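Side-chain contacts in alpha-actinin-like protein 1 (Schizosaccharomyces pombe, PDB 5BVR), which binds actin filaments through the domain described here and acts in actin-ring formation, cytokinesis and septation: residues I43-L48 against W109-R114; Q47-I52 against N75-Y80. One frame throughout, in Å; residues are numbered along the deposited sequence.

Contact 1 (I43-L48 against W109-R114); sequences ILLIQL and WTLILR
Leu45, Leu48 and Leu111 meet without a flat group among them. The one aromatic ring in the two segments, Trp109, belongs to another side of its helix. Leu113 CB lies over one face of that indole, 4.3 Å above the plane and offset toward the rim. The ring also makes a cation-pi contact with Arg218, and Met221 and Thr222 of helix 217-234 touch it. The contact with 43-48 is made by Leu111 alone on its side, and the two segments bury 78 Å² in all. This is core packing of the first calponin-homology domain, where helix 101-117 packs against helices 11-25, 43-53 and 67-83. The CG of Leu111 stands anti to the carbonyl carbon (chi1 -58°), and CD1 continues the extended line anti to CA (chi2 -179°). This pushes CD1 out toward helix 43-53. There it meets Leu48 CD2, with 3.8 Å between that methyl and Leu111 CD1. The two side chains cross at a slant, methyl against methyl. Leu45 comes across at about a right angle, and its CD1 lies 4.1 Å from Leu111 CD1. One methyl of helix 101-117 therefore touches a methyl from each of two residues three apart on helix 43-53. All three leucines are buried. Phe20 of helix 11-25 also touches Leu48, and Ile81 of helix 67-83 touches Leu111.

Contact 2 (Q47-I52 against N75-Y80); sequences QLLEII and NKALEY
Leu49 leaves helix 43-53 pointing toward helix 67-83 and meets Ala77 and Tyr80 there. Its CB is already in contact with the tyrosine ring, 4.1 Å from Tyr80 CD2. From CB the chain turns so that CG is anti to the carbonyl carbon (chi1 -69°). CD1 then reaches furthest. This CD1 lies 3.7 Å from Ala77 CB and equally near the backbone, 3.7 Å from Ala77 O. The same methyl is 4.1 Å from Tyr80 CD2, approaching the ring obliquely. CD2, the other branch, also touches Tyr80 CD2, at 4.1 Å. Leu49 and Tyr80 run antiparallel, each reaching toward the other's helix, with the ring alongside the leucine and its hydroxyl carried back past helix 43-53. That hydroxyl is hydrogen-bonded to Glu55 OE2, which ties down the far end of the ring. Nearby, Glu50 and Lys76 both bind the backbone of Leu57, in the loop that follows helix 43-53. Ala77, with only a methyl, is consistent with the close approach, 7.5 Å between Leu49 CA and Ala77 CA. The contact joins two of the main helices of the first calponin-homology domain, an all-helical fold that occurs as a tandem pair in actin-binding domains of the alpha-actinin family.

In the fold
Both contacts start from helix 43-53 and share Gln47 and Leu48. Their centres are about 6 Å apart. Along the chain, helix 43-53 comes first, then helix 67-83 in contact 2 and helix 101-117 in contact 1. All four segments belong to the first calponin-homology domain. The two contacts touch each other: Leu45 CD2 is 3.7 Å from Ala77 CB, and Leu111 CD2 is 3.8 Å from Leu49 CD2. They are thus parts of one apolar core, to which helix 11-25 also contributes. Segment 109-114 overlaps the actin-binding region, 88-112, and Trp109 packs on helix 217-234 of the second domain. Helix 101-117 thus has Leu111 on the core side and Trp109 against the second domain.

Contact 1 (I43-L48 against W109-R114)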
ATOM      1  N   ILE A  43      11.400 -15.568  -6.763  1.00 18.48           N
ATOM      2  CA  ILE A  43      11.865 -14.649  -7.801  1.00 17.93           C
ATOM      3  C   ILE A  43      11.171 -13.283  -7.695  1.00 18.65           C
ATOM      4  O   ILE A  43      11.831 -12.249  -7.739  1.00 19.98           O
ATOM      5  CB  ILE A  43      11.680 -15.233  -9.200  1.00 19.25           C
ATOM      6  CG1 ILE A  43      12.647 -16.400  -9.381  1.00 22.09           C
ATOM      7  CG2 ILE A  43      11.913 -14.171 -10.292  1.00 21.93           C
ATOM      8  CD1 ILE A  43      12.342 -17.236 -10.592  1.00 22.94           C
ATOM      9  N   LEU A  44       9.845 -13.275  -7.570  1.00 17.94           N
ATOM     10  CA  LEU A  44       9.134 -11.995  -7.534  1.00 18.21           C
ATOM     11  C   LEU A  44       9.441 -11.225  -6.260  1.00 18.70           C
ATOM     12  O   LEU A  44       9.473  -9.988  -6.263  1.00 18.76           O
ATOM     13  CB  LEU A  44       7.641 -12.189  -7.713  1.00 20.94           C
ATOM     14  CG  LEU A  44       7.210 -12.677  -9.098  1.00 22.89           C
ATOM     15  CD1 LEU A  44       5.710 -12.733  -9.169  1.00 22.97           C
ATOM     16  CD2 LEU A  44       7.769 -11.831 -10.249  1.00 25.36           C
ATOM     17  N   LEU A  45       9.679 -11.942  -5.168  1.00 18.52           N
ATOM     18  CA  LEU A  45      10.096 -11.281  -3.939  1.00 18.03           C
ATOM     19  C   LEU A  45      11.459 -10.609  -4.125  1.00 16.59           C
ATOM     20  O   LEU A  45      11.653  -9.454  -3.778  1.00 17.96           O
ATOM     21  CB  LEU A  45      10.129 -12.279  -2.791  1.00 20.81           C
ATOM     22  CG  LEU A  45      10.432 -11.765  -1.397  1.00 19.52           C
ATOM     23  CD1 LEU A  45       9.459 -10.646  -1.028  1.00 22.33           C
ATOM     24  CD2 LEU A  45      10.345 -12.933  -0.409  1.00 23.26           C
ATOM     25  N   ILE A  46      12.416 -11.313  -4.709  1.00 16.89           N
ATOM     26  CA  ILE A  46      13.707 -10.694  -4.969  1.00 18.66           C
ATOM     27  C   ILE A  46      13.562  -9.472  -5.858  1.00 19.08           C
ATOM     28  O   ILE A  46      14.130  -8.412  -5.564  1.00 20.72           O
ATOM     29  CB  ILE A  46      14.658 -11.699  -5.605  1.00 18.13           C
ATOM     30  CG1 ILE A  46      15.089 -12.721  -4.552  1.00 18.06           C
ATOM     31  CG2 ILE A  46      15.899 -11.001  -6.230  1.00 21.01           C
ATOM     32  CD1 ILE A  46      15.781 -13.953  -5.147  1.00 18.56           C
ATOM     33  N   GLN A  47      12.807  -9.612  -6.940  1.00 20.48           N
ATOM     34  CA  GLN A  47      12.611  -8.498  -7.852  1.00 22.94           C
ATOM     35  C   GLN A  47      11.909  -7.323  -7.160  1.00 20.33           C
ATOM     36  O   GLN A  47      12.312  -6.168  -7.350  1.00 22.67           O
ATOM     37  CB  GLN A  47      11.859  -8.956  -9.098  1.00 22.72           C
ATOM     38  CG  GLN A  47      12.699  -9.928  -9.940  1.00 21.98           C
ATOM     39  CD  GLN A  47      11.970 -10.502 -11.146  1.00 31.32           C
ATOM     40  OE1 GLN A  47      10.781 -10.801 -11.096  1.00 33.97           O
ATOM     41  NE2 GLN A  47      12.695 -10.656 -12.239  1.00 44.94           N
ATOM     42  N   LEU A  48      10.878  -7.590  -6.366  1.00 18.22           N
ATOM     43  CA  LEU A  48      10.244  -6.534  -5.570  1.00 16.87           C
ATOM     44  C   LEU A  48      11.281  -5.772  -4.739  1.00 20.52           C
ATOM     45  O   LEU A  48      11.314  -4.534  -4.733  1.00 21.23           O
ATOM     46  CB  LEU A  48       9.164  -7.099  -4.638  1.00 18.86           C
ATOM     47  CG  LEU A  48       8.500  -6.057  -3.727  1.00 18.77           C
ATOM     48  CD1 LEU A  48       7.625  -5.107  -4.522  1.00 21.10           C
ATOM     49  CD2 LEU A  48       7.692  -6.754  -2.648  1.00 20.17           C
ATOM     50  N   TRP A 109       3.495  -6.545   4.624  1.00 15.93           N
ATOM     51  CA  TRP A 109       3.261  -5.345   5.424  1.00 15.53           C
ATOM     52  C   TRP A 109       4.581  -4.747   5.928  1.00 14.14           C
ATOM     53  O   TRP A 109       4.789  -3.543   5.869  1.00 16.69           O
ATOM     54  CB  TRP A 109       2.321  -5.609   6.598  1.00 15.66           C
ATOM     55  CG  TRP A 109       2.203  -4.406   7.491  1.00 15.95           C
ATOM     56  CD1 TRP A 109       2.606  -4.316   8.793  1.00 20.72           C
ATOM     57  CD2 TRP A 109       1.720  -3.103   7.126  1.00 15.42           C
ATOM     58  NE1 TRP A 109       2.377  -3.049   9.271  1.00 22.28           N
ATOM     59  CE2 TRP A 109       1.832  -2.285   8.269  1.00 18.24           C
ATOM     60  CE3 TRP A 109       1.190  -2.560   5.950  1.00 17.31           C
ATOM     61  CZ2 TRP A 109       1.443  -0.948   8.270  1.00 19.54           C
ATOM     62  CZ3 TRP A 109       0.795  -1.237   5.951  1.00 16.33           C
ATOM     63  CH2 TRP A 109       0.922  -0.443   7.105  1.00 18.13           C
ATOM     64  N   THR A 110       5.504  -5.596   6.365  1.00 16.46           N
ATOM     65  CA  THR A 110       6.792  -5.119   6.824  1.00 16.63           C
ATOM     66  C   THR A 110       7.488  -4.301   5.721  1.00 15.79           C
ATOM     67  O   THR A 110       8.083  -3.257   6.000  1.00 16.65           O
ATOM     68  CB  THR A 110       7.656  -6.314   7.276  1.00 18.42           C
ATOM     69  OG1 THR A 110       7.066  -6.865   8.460  1.00 23.72           O
ATOM     70  CG2 THR A 110       9.067  -5.875   7.630  1.00 20.04           C
ATOM     71  N   LEU A 111       7.367  -4.771   4.480  1.00 16.59           N
ATOM     72  CA  LEU A 111       7.969  -4.096   3.330  1.00 15.71           C
ATOM     73  C   LEU A 111       7.234  -2.794   2.998  1.00 14.78           C
ATOM     74  O   LEU A 111       7.861  -1.798   2.713  1.00 15.37           O
ATOM     75  CB  LEU A 111       8.010  -5.021   2.114  1.00 16.08           C
ATOM     76  CG  LEU A 111       8.781  -6.341   2.310  1.00 17.34           C
ATOM     77  CD1 LEU A 111       8.756  -7.131   1.024  1.00 19.79           C
ATOM     78  CD2 LEU A 111      10.204  -6.078   2.736  1.00 19.39           C
ATOM     79  N   ILE A 112       5.902  -2.803   3.078  1.00 15.61           N
ATOM     80  CA  ILE A 112       5.137  -1.578   2.845  1.00 16.63           C
ATOM     81  C   ILE A 112       5.530  -0.561   3.902  1.00 14.44           C
ATOM     82  O   ILE A 112       5.778   0.616   3.618  1.00 15.71           O
ATOM     83  CB  ILE A 112       3.615  -1.884   2.854  1.00 15.78           C
ATOM     84  CG1 ILE A 112       3.253  -2.681   1.615  1.00 16.95           C
ATOM     85  CG2 ILE A 112       2.804  -0.576   2.856  1.00 14.52           C
ATOM     86  CD1 ILE A 112       1.847  -3.299   1.664  1.00 18.32           C
ATOM     87  N   LEU A 113       5.612  -1.001   5.140  1.00 17.61           N
ATOM     88  CA  LEU A 113       5.906  -0.070   6.223  1.00 19.84           C
ATOM     89  C   LEU A 113       7.280   0.548   6.029  1.00 17.30           C
ATOM     90  O   LEU A 113       7.452   1.758   6.156  1.00 21.70           O
ATOM     91  CB  LEU A 113       5.827  -0.791   7.567  1.00 19.62           C
ATOM     92  CG  LEU A 113       6.072   0.099   8.789  1.00 27.56           C
ATOM     93  CD1 LEU A 113       5.109   1.291   8.818  1.00 28.87           C
ATOM     94  CD2 LEU A 113       5.937  -0.741  10.055  1.00 30.51           C
ATOM     95  N   ARG A 114       8.254  -0.267   5.632  1.00 16.20           N
ATOM     96  CA  ARG A 114       9.602   0.239   5.542  1.00 17.01           C
ATOM     97  C   ARG A 114       9.794   1.091   4.298  1.00 20.11           C
ATOM     98  O   ARG A 114      10.415   2.157   4.351  1.00 21.73           O
ATOM     99  CB  ARG A 114      10.601  -0.912   5.520  1.00 19.71           C
ATOM    100  CG  ARG A 114      12.028  -0.508   5.227  1.00 21.75           C
ATOM    101  CD  ARG A 114      12.634   0.450   6.230  1.00 26.76           C
ATOM    102  NE  ARG A 114      14.059   0.583   5.954  1.00 45.09           N
ATOM    103  CZ  ARG A 114      14.568   1.354   4.997  1.00 48.61           C
ATOM    104  NH1 ARG A 114      13.773   2.098   4.232  1.00 48.88           N
ATOM    105  NH2 ARG A 114      15.879   1.390   4.809  1.00 48.52           N
TER

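Contact 2 (Q47-I52 against N75-Y80)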
ATOM      1  N   GLN A  47      12.807  -9.612  -6.940  1.00 20.48           N
ATOM      2  CA  GLN A  47      12.611  -8.498  -7.852  1.00 22.94           C
ATOM      3  C   GLN A  47      11.909  -7.323  -7.160  1.00 20.33           C
ATOM      4  O   GLN A  47      12.312  -6.168  -7.350  1.00 22.67           O
ATOM      5  CB  GLN A  47      11.859  -8.956  -9.098  1.00 22.72           C
ATOM      6  CG  GLN A  47      12.699  -9.928  -9.940  1.00 21.98           C
ATOM      7  CD  GLN A  47      11.970 -10.502 -11.146  1.00 31.32           C
ATOM      8  OE1 GLN A  47      10.781 -10.801 -11.096  1.00 33.97           O
ATOM      9  NE2 GLN A  47      12.695 -10.656 -12.239  1.00 44.94           N
ATOM     10  N   LEU A  48      10.878  -7.590  -6.366  1.00 18.22           N
ATOM     11  CA  LEU A  48      10.244  -6.534  -5.570  1.00 16.87           C
ATOM     12  C   LEU A  48      11.281  -5.772  -4.739  1.00 20.52           C
ATOM     13  O   LEU A  48      11.314  -4.534  -4.733  1.00 21.23           O
ATOM     14  CB  LEU A  48       9.164  -7.099  -4.638  1.00 18.86           C
ATOM     15  CG  LEU A  48       8.500  -6.057  -3.727  1.00 18.77           C
ATOM     16  CD1 LEU A  48       7.625  -5.107  -4.522  1.00 21.10           C
ATOM     17  CD2 LEU A  48       7.692  -6.754  -2.648  1.00 20.17           C
ATOM     18  N   LEU A  49      12.139  -6.507  -4.043  1.00 18.56           N
ATOM     19  CA  LEU A  49      13.118  -5.904  -3.153  1.00 19.95           C
ATOM     20  C   LEU A  49      14.104  -5.019  -3.915  1.00 21.98           C
ATOM     21  O   LEU A  49      14.469  -3.945  -3.443  1.00 24.25           O
ATOM     22  CB  LEU A  49      13.851  -6.977  -2.353  1.00 19.73           C
ATOM     23  CG  LEU A  49      12.976  -7.689  -1.326  1.00 18.33           C
ATOM     24  CD1 LEU A  49      13.670  -8.962  -0.820  1.00 19.27           C
ATOM     25  CD2 LEU A  49      12.619  -6.777  -0.146  1.00 19.61           C
ATOM     26  N   GLU A  50      14.507  -5.446  -5.102  1.00 18.50           N
ATOM     27  CA  GLU A  50      15.400  -4.631  -5.921  1.00 23.61           C
ATOM     28  C   GLU A  50      14.727  -3.302  -6.259  1.00 25.49           C
ATOM     29  O   GLU A  50      15.364  -2.249  -6.226  1.00 26.06           O
ATOM     30  CB  GLU A  50      15.788  -5.376  -7.196  1.00 21.96           C
ATOM     31  CG  GLU A  50      16.772  -6.511  -6.937  1.00 27.41           C
ATOM     32  CD  GLU A  50      17.246  -7.208  -8.196  1.00 34.52           C
ATOM     33  OE1 GLU A  50      16.452  -7.315  -9.163  1.00 30.12           O
ATOM     34  OE2 GLU A  50      18.417  -7.659  -8.209  1.00 32.53           O
ATOM     35  N   ILE A  51      13.434  -3.366  -6.549  1.00 21.21           N
ATOM     36  CA  ILE A  51      12.657  -2.200  -6.950  1.00 21.37           C
ATOM     37  C   ILE A  51      12.444  -1.225  -5.799  1.00 22.06           C
ATOM     38  O   ILE A  51      12.756  -0.026  -5.908  1.00 28.35           O
ATOM     39  CB  ILE A  51      11.298  -2.625  -7.553  1.00 24.34           C
ATOM     40  CG1 ILE A  51      11.521  -3.441  -8.839  1.00 23.25           C
ATOM     41  CG2 ILE A  51      10.408  -1.394  -7.854  1.00 28.85           C
ATOM     42  CD1 ILE A  51      10.298  -4.154  -9.349  1.00 25.15           C
ATOM     43  N   ILE A  52      11.891  -1.709  -4.695  1.00 20.59           N
ATOM     44  CA  ILE A  52      11.566  -0.813  -3.589  1.00 20.61           C
ATOM     45  C   ILE A  52      12.802  -0.425  -2.779  1.00 25.40           C
ATOM     46  O   ILE A  52      12.814   0.630  -2.132  1.00 26.95           O
ATOM     47  CB  ILE A  52      10.452  -1.383  -2.687  1.00 21.38           C
ATOM     48  CG1 ILE A  52      10.914  -2.656  -1.948  1.00 18.47           C
ATOM     49  CG2 ILE A  52       9.204  -1.668  -3.517  1.00 20.91           C
ATOM     50  CD1 ILE A  52       9.854  -3.326  -1.076  1.00 19.35           C
ATOM     51  N   ASN A  75      15.594 -17.458   0.848  1.00 17.77           N
ATOM     52  CA  ASN A  75      16.542 -17.159   1.902  1.00 16.72           C
ATOM     53  C   ASN A  75      17.353 -15.903   1.537  1.00 19.38           C
ATOM     54  O   ASN A  75      17.608 -15.064   2.392  1.00 19.49           O
ATOM     55  CB  ASN A  75      17.451 -18.359   2.158  1.00 19.64           C
ATOM     56  CG  ASN A  75      18.382 -18.152   3.327  1.00 26.41           C
ATOM     57  OD1 ASN A  75      17.951 -18.038   4.470  1.00 33.54           O
ATOM     58  ND2 ASN A  75      19.676 -18.117   3.045  1.00 29.18           N
ATOM     59  N   LYS A  76      17.727 -15.772   0.265  1.00 18.21           N
ATOM     60  CA  LYS A  76      18.407 -14.558  -0.205  1.00 18.62           C
ATOM     61  C   LYS A  76      17.567 -13.317   0.093  1.00 19.12           C
ATOM     62  O   LYS A  76      18.070 -12.323   0.618  1.00 20.21           O
ATOM     63  CB  LYS A  76      18.678 -14.664  -1.712  1.00 17.45           C
ATOM     64  CG  LYS A  76      19.352 -13.472  -2.322  1.00 22.02           C
ATOM     65  CD  LYS A  76      19.603 -13.739  -3.792  1.00 30.32           C
ATOM     66  CE  LYS A  76      20.135 -12.533  -4.502  1.00 38.55           C
ATOM     67  NZ  LYS A  76      21.562 -12.337  -4.140  1.00 46.86           N
ATOM     68  N   ALA A  77      16.282 -13.386  -0.227  1.00 17.08           N
ATOM     69  CA  ALA A  77      15.378 -12.270   0.032  1.00 16.08           C
ATOM     70  C   ALA A  77      15.289 -11.953   1.515  1.00 17.91           C
ATOM     71  O   ALA A  77      15.348 -10.789   1.908  1.00 17.52           O
ATOM     72  CB  ALA A  77      14.012 -12.583  -0.512  1.00 17.28           C
ATOM     73  N   LEU A  78      15.102 -12.987   2.331  1.00 16.27           N
ATOM     74  CA  LEU A  78      14.931 -12.777   3.760  1.00 18.31           C
ATOM     75  C   LEU A  78      16.197 -12.208   4.366  1.00 18.18           C
ATOM     76  O   LEU A  78      16.124 -11.320   5.218  1.00 19.02           O
ATOM     77  CB  LEU A  78      14.498 -14.071   4.461  1.00 19.50           C
ATOM     78  CG  LEU A  78      13.165 -14.676   4.010  1.00 17.64           C
ATOM     79  CD1 LEU A  78      12.837 -15.896   4.851  1.00 21.67           C
ATOM     80  CD2 LEU A  78      12.044 -13.678   4.088  1.00 20.73           C
ATOM     81  N   GLU A  79      17.350 -12.680   3.912  1.00 19.97           N
ATOM     82  CA  GLU A  79      18.599 -12.167   4.441  1.00 20.79           C
ATOM     83  C   GLU A  79      18.755 -10.695   4.068  1.00 23.60           C
ATOM     84  O   GLU A  79      19.210  -9.898   4.900  1.00 23.71           O
ATOM     85  CB  GLU A  79      19.784 -13.015   3.964  1.00 24.17           C
ATOM     86  CG  GLU A  79      19.850 -14.371   4.669  1.00 35.61           C
ATOM     87  CD  GLU A  79      19.907 -14.238   6.188  1.00 49.56           C
ATOM     88  OE1 GLU A  79      20.687 -13.392   6.686  1.00 51.97           O
ATOM     89  OE2 GLU A  79      19.158 -14.963   6.878  1.00 54.60           O
ATOM     90  N   TYR A  80      18.348 -10.311   2.855  1.00 19.33           N
ATOM     91  CA  TYR A  80      18.398  -8.895   2.467  1.00 20.46           C
ATOM     92  C   TYR A  80      17.510  -8.054   3.395  1.00 22.57           C
ATOM     93  O   TYR A  80      17.920  -7.010   3.912  1.00 22.23           O
ATOM     94  CB  TYR A  80      17.992  -8.706   1.006  1.00 22.17           C
ATOM     95  CG  TYR A  80      17.882  -7.246   0.641  1.00 21.53           C
ATOM     96  CD1 TYR A  80      19.017  -6.493   0.360  1.00 26.68           C
ATOM     97  CD2 TYR A  80      16.650  -6.610   0.634  1.00 24.98           C
ATOM     98  CE1 TYR A  80      18.917  -5.156   0.054  1.00 30.56           C
ATOM     99  CE2 TYR A  80      16.540  -5.271   0.325  1.00 27.76           C
ATOM    100  CZ  TYR A  80      17.677  -4.552   0.035  1.00 31.61           C
ATOM    101  OH  TYR A  80      17.551  -3.210  -0.269  1.00 38.43           O
TER